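Local atomic coordinates of aminopeptidase N (Francisella tularensis subsp. tularensis, PDB entry 5DLL), a protein that is a zinc-dependent aminopeptidase of the M1 family that removes N-terminal amino acids, preferably alanine, from peptides and probably helps degrade intracellular peptides. Residues I579-D585 with S635-V639; A806-L810 with A844-I848. All coordinates share one frame; numbering follows the deposited sequence.

Interaction 1: residues I579-D585 with S635-V639; sequences IILNNAD and SRKNV
The C-terminal end of helix 565-581 rests on the flank of helix 629-646 in the C-terminal helical domain, and the two meet through Ile580 and Ser635. The hydroxyl of Ser635 donates to the carbonyl oxygen of Ile580, OG to O 2.7 Å. It reaches a lone pair in the carbonyl plane, at a C=O...OG angle of 114°. Serine suits the place because its short side chain, with OG anti to the backbone N (chi1 -179°), spans the small gap between the backbones, whose CA atoms at these two residues are 5.5 Å apart. The acceptor belongs to a helix that is ending. Asn583 takes positive phi, and the chain closes in a Schellman motif, with Asn583 N bonded back to Ile580 O and Ala584 N to Ile579 O. The oxygen of Ile580 therefore accepts two bonds, one from within the turn and one from the neighbouring helix. Asparagine tolerates this left-handed conformation well, and its amide ND2 packs against Ser635 CB at 3.5 Å.

Beside this bond the contact is apolar. The branched side chain of Ile580 meets two parts of the other helix: CG2 lies by Ser635, while CD1 packs against Arg636 CA and, at 3.5 Å, against Val639 CG2. Val639, one turn after Ser635, offers its other methyl, CG1, to Ile579 CG2 at 3.9 Å, so its two branches serve successive isoleucines. Arg636 lends only the aliphatic base of its side chain to Ile580; its extended chain carries the guanidinium away to the carbonyl oxygens of Ile614 and Pro615. Ile620 of helix 617-621 also touches Ile580.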
loop_
_atom_site.group_PDB
_atom_site.type_symbol
_atom_site.label_atom_id
_atom_site.label_comp_id
_atom_site.label_asym_id
_atom_site.label_seq_id
_atom_site.Cartn_x
_atom_site.Cartn_y
_atom_site.Cartn_z
ATOM N N ILE A 579 27.971 13.626 1.149
ATOM C CA ILE A 579 28.500 14.838 0.516
ATOM C C ILE A 579 27.720 16.073 0.966
ATOM O O ILE A 579 28.307 17.117 1.257
ATOM C CB ILE A 579 28.450 14.730 -1.032
ATOM C CG1 ILE A 579 29.491 13.718 -1.540
ATOM C CG2 ILE A 579 28.654 16.089 -1.699
ATOM C CD1 ILE A 579 30.927 14.207 -1.512
ATOM N N ILE A 580 26.397 15.940 1.025
ATOM C CA ILE A 580 25.508 17.058 1.344
ATOM C C ILE A 580 25.716 17.525 2.789
ATOM O O ILE A 580 25.837 18.728 3.047
ATOM C CB ILE A 580 24.022 16.673 1.147
ATOM C CG1 ILE A 580 23.764 16.204 -0.300
ATOM C CG2 ILE A 580 23.101 17.829 1.542
ATOM C CD1 ILE A 580 23.235 17.251 -1.252
ATOM N N LEU A 581 25.766 16.570 3.717
ATOM C CA LEU A 581 25.889 16.872 5.150
ATOM C C LEU A 581 27.225 17.528 5.500
ATOM O O LEU A 581 27.294 18.353 6.408
ATOM C CB LEU A 581 25.691 15.607 5.995
ATOM C CG LEU A 581 24.345 14.885 5.864
ATOM C CD1 LEU A 581 24.333 13.649 6.751
ATOM C CD2 LEU A 581 23.178 15.802 6.199
ATOM N N ASN A 582 28.278 17.170 4.768
ATOM C CA ASN A 582 29.584 17.806 4.937
ATOM C C ASN A 582 29.690 19.157 4.221
ATOM O O ASN A 582 30.750 19.786 4.260
ATOM C CB ASN A 582 30.702 16.878 4.439
ATOM C CG ASN A 582 30.692 15.516 5.121
ATOM O OD1 ASN A 582 30.967 14.496 4.489
ATOM N ND2 ASN A 582 30.371 15.494 6.410
ATOM N N ASN A 583 28.607 19.606 3.579
ATOM C CA ASN A 583 28.622 20.821 2.755
ATOM C C ASN A 583 29.770 20.772 1.741
ATOM O O ASN A 583 30.379 21.794 1.414
ATOM C CB ASN A 583 28.716 22.081 3.632
ATOM C CG ASN A 583 27.486 22.288 4.503
ATOM O OD1 ASN A 583 27.556 22.208 5.729
ATOM N ND2 ASN A 583 26.353 22.561 3.872
ATOM N N ALA A 584 30.044 19.569 1.241
ATOM C CA ALA A 584 31.245 19.307 0.456
ATOM C C ALA A 584 31.029 19.588 -1.023
ATOM O O ALA A 584 29.905 19.497 -1.529
ATOM C CB ALA A 584 31.687 17.863 0.652
ATOM N N ASP A 585 32.118 19.932 -1.710
ATOM C CA ASP A 585 32.115 20.054 -3.165
ATOM C C ASP A 585 32.113 18.662 -3.782
ATOM O O ASP A 585 32.320 17.660 -3.093
ATOM C CB ASP A 585 33.332 20.848 -3.659
ATOM C CG ASP A 585 33.223 22.340 -3.372
ATOM O OD1 ASP A 585 32.091 22.871 -3.347
ATOM O OD2 ASP A 585 34.279 22.985 -3.190
ATOM N N SER A 635 22.985 23.148 0.414
ATOM C CA SER A 635 23.989 22.153 0.065
ATOM C C SER A 635 23.530 21.259 -1.090
ATOM O O SER A 635 24.334 20.892 -1.942
ATOM C CB SER A 635 24.314 21.300 1.289
ATOM O OG SER A 635 25.309 20.339 0.996
ATOM N N ARG A 636 22.244 20.907 -1.108
ATOM C CA ARG A 636 21.668 20.096 -2.187
ATOM C C ARG A 636 21.542 20.887 -3.480
ATOM O O ARG A 636 21.764 20.353 -4.563
ATOM C CB ARG A 636 20.295 19.537 -1.791
ATOM C CG ARG A 636 19.730 18.530 -2.784
ATOM C CD ARG A 636 18.363 18.017 -2.369
ATOM N NE ARG A 636 17.835 17.016 -3.300
ATOM C CZ ARG A 636 17.244 17.284 -4.466
ATOM N NH1 ARG A 636 17.100 18.536 -4.896
ATOM N NH2 ARG A 636 16.794 16.283 -5.219
ATOM N N LYS A 637 21.172 22.156 -3.365
ATOM C CA LYS A 637 21.097 23.028 -4.528
ATOM C C LYS A 637 22.483 23.141 -5.162
ATOM O O LYS A 637 22.608 23.172 -6.385
ATOM C CB LYS A 637 20.567 24.405 -4.123
ATOM C CG LYS A 637 20.163 25.305 -5.278
ATOM C CD LYS A 637 19.458 26.552 -4.761
ATOM C CE LYS A 637 19.261 27.589 -5.857
ATOM N NZ LYS A 637 18.467 27.061 -7.002
ATOM N N ASN A 638 23.515 23.171 -4.317
ATOM C CA ASN A 638 24.900 23.296 -4.765
ATOM C C ASN A 638 25.372 22.106 -5.586
ATOM O O ASN A 638 25.894 22.290 -6.684
ATOM C CB ASN A 638 25.837 23.497 -3.573
ATOM C CG ASN A 638 27.255 23.819 -3.996
ATOM O OD1 ASN A 638 27.479 24.606 -4.916
ATOM N ND2 ASN A 638 28.225 23.214 -3.323
ATOM N N VAL A 639 25.192 20.894 -5.067
ATOM C CA VAL A 639 25.639 19.697 -5.792
ATOM C C VAL A 639 24.804 19.431 -7.044
ATOM O O VAL A 639 25.345 19.016 -8.072
ATOM C CB VAL A 639 25.680 18.426 -4.912
ATOM C CG1 VAL A 639 26.511 18.673 -3.660
ATOM C CG2 VAL A 639 24.284 17.941 -4.555
#

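Interaction 2: residues A806-L810 with A844-I848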
loop_
_atom_site.group_PDB
_atom_site.type_symbol
_atom_site.label_atom_id
_atom_site.label_comp_id
_atom_site.label_asym_id
_atom_site.label_seq_id
_atom_site.Cartn_x
_atom_site.Cartn_y
_atom_site.Cartn_z
ATOM N N ALA A 806 -1.796 26.777 10.080
ATOM C CA ALA A 806 -2.712 26.920 11.227
ATOM C C ALA A 806 -4.059 27.510 10.801
ATOM O O ALA A 806 -5.115 27.056 11.253
ATOM C CB ALA A 806 -2.087 27.778 12.321
ATOM N N ASP A 807 -4.007 28.518 9.931
ATOM C CA ASP A 807 -5.207 29.173 9.419
ATOM C C ASP A 807 -6.079 28.190 8.654
ATOM O O ASP A 807 -7.269 28.063 8.926
ATOM C CB ASP A 807 -4.838 30.340 8.497
ATOM C CG ASP A 807 -4.145 31.480 9.229
ATOM O OD1 ASP A 807 -4.182 31.529 10.479
ATOM O OD2 ASP A 807 -3.558 32.337 8.538
ATOM N N THR A 808 -5.478 27.491 7.700
ATOM C CA THR A 808 -6.227 26.570 6.853
ATOM C C THR A 808 -6.860 25.439 7.663
ATOM O O THR A 808 -7.993 25.048 7.397
ATOM C CB THR A 808 -5.341 25.991 5.737
ATOM O OG1 THR A 808 -4.071 25.636 6.284
ATOM C CG2 THR A 808 -5.134 27.018 4.630
ATOM N N VAL A 809 -6.140 24.935 8.662
ATOM C CA VAL A 809 -6.676 23.911 9.561
ATOM C C VAL A 809 -7.981 24.368 10.213
ATOM O O VAL A 809 -8.926 23.589 10.327
ATOM C CB VAL A 809 -5.663 23.532 10.664
ATOM C CG1 VAL A 809 -6.333 22.709 11.761
ATOM C CG2 VAL A 809 -4.490 22.764 10.064
ATOM N N LEU A 810 -8.023 25.627 10.640
ATOM C CA LEU A 810 -9.216 26.184 11.269
ATOM C C LEU A 810 -10.359 26.399 10.274
ATOM O O LEU A 810 -11.527 26.260 10.637
ATOM C CB LEU A 810 -8.878 27.494 11.990
ATOM C CG LEU A 810 -7.949 27.327 13.201
ATOM C CD1 LEU A 810 -7.475 28.683 13.709
ATOM C CD2 LEU A 810 -8.624 26.527 14.311
ATOM N N ALA A 844 1.908 27.732 16.171
ATOM C CA ALA A 844 0.830 27.386 15.244
ATOM C C ALA A 844 -0.106 26.317 15.804
ATOM O O ALA A 844 -1.312 26.394 15.603
ATOM C CB ALA A 844 1.401 26.940 13.900
ATOM N N LEU A 845 0.447 25.319 16.487
ATOM C CA LEU A 845 -0.377 24.317 17.165
ATOM C C LEU A 845 -1.192 24.945 18.300
ATOM O O LEU A 845 -2.376 24.656 18.449
ATOM C CB LEU A 845 0.483 23.170 17.707
ATOM C CG LEU A 845 1.066 22.216 16.660
ATOM C CD1 LEU A 845 1.972 21.191 17.327
ATOM C CD2 LEU A 845 -0.035 21.524 15.867
ATOM N N GLU A 846 -0.558 25.807 19.090
ATOM C CA GLU A 846 -1.244 26.499 20.187
ATOM C C GLU A 846 -2.287 27.502 19.675
ATOM O O GLU A 846 -3.274 27.765 20.355
ATOM C CB GLU A 846 -0.234 27.182 21.125
ATOM C CG GLU A 846 0.395 26.233 22.140
ATOM C CD GLU A 846 1.697 26.749 22.733
ATOM O OE1 GLU A 846 1.985 27.962 22.618
ATOM O OE2 GLU A 846 2.444 25.937 23.322
ATOM N N LYS A 847 -2.065 28.050 18.483
ATOM C CA LYS A 847 -3.033 28.939 17.843
ATOM C C LYS A 847 -4.288 28.170 17.428
ATOM O O LYS A 847 -5.403 28.676 17.545
ATOM C CB LYS A 847 -2.399 29.626 16.629
ATOM C CG LYS A 847 -3.140 30.850 16.114
ATOM C CD LYS A 847 -4.033 30.513 14.935
ATOM C CE LYS A 847 -4.761 31.744 14.417
ATOM N NZ LYS A 847 -3.833 32.765 13.864
ATOM N N ILE A 848 -4.100 26.946 16.950
ATOM C CA ILE A 848 -5.215 26.060 16.605
ATOM C C ILE A 848 -6.002 25.682 17.870
ATOM O O ILE A 848 -7.229 25.784 17.904
ATOM C CB ILE A 848 -4.705 24.787 15.873
ATOM C CG1 ILE A 848 -4.157 25.151 14.484
ATOM C CG2 ILE A 848 -5.805 23.738 15.739
ATOM C CD1 ILE A 848 -3.176 24.143 13.915
#
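Helices 800-815 and 835-849 run nearly parallel along segments 806-810 and 844-848, their local axes approaching to 9.5 Å at a crossing angle of -26°. The backbones come nearest at Ala806 and Ala844, whose CA atoms are 5.4 Å apart. Alanine suits both positions, its lone methyl letting the backbones come this near: the methyl of Ala806 lies 3.6 Å from Ala844 O and also meets the Ala844 methyl.

One turn further on, the separation is filled by larger residues. Ile848 has CG1 anti to the carbonyl carbon (chi1 -68°), which carries its longer branch across to the other helix; CG1 packs 4.0 Å from Ala806 CB, and CD1 lies 4.1 Å from Val809 CG1. The Val809 and Ile848 side chains cross at about a right angle, Ile848 CD1 lying against both CB and CG1 of Val809. Leu810 divides its isobutyl group between two neighbours: CD2 is 3.9 Å from Ile848 O, and CD1 lies against the methylene chain of Lys847, 4.1 Å from CD. Beyond this helix pair, Val857 of helix 855-866 packs on Ile848, and Ser851 touches Leu810.

At the exposed border, Lys847 bends at chi2 (-98°) and brings its ammonium group toward Asp807, NZ to OD1 3.6 Å, a long salt bridge. Lysine serves here through both halves of its side chain, the methylenes lying against Leu810 CD1 and the charged end turned to the aspartate. The buried contact is thus wholly apolar in its side chains, and the ion pair, being long and at the surface, probably adds only modestly to its stability.

Both interactions belong to the C-terminal all-helical domain, assigned by sequence to an ARM-repeat family, and follow one another in series: 579-585 with 635-639 closes well before 806-810 with 844-848 opens. Their centres are 34 Å apart and their nearest atoms about 25 Å, so they do not touch. Interaction 1 joins helices 565-581 and 629-646 in the early part of the domain; interaction 2 joins helices 800-815 and 835-849 near its end. In each, only helices and connecting loops lie between the paired segments, and neither contact is at the zinc or sodium site. Each pairing is local, its segments 50 and 34 residues apart respectively at their closest ends.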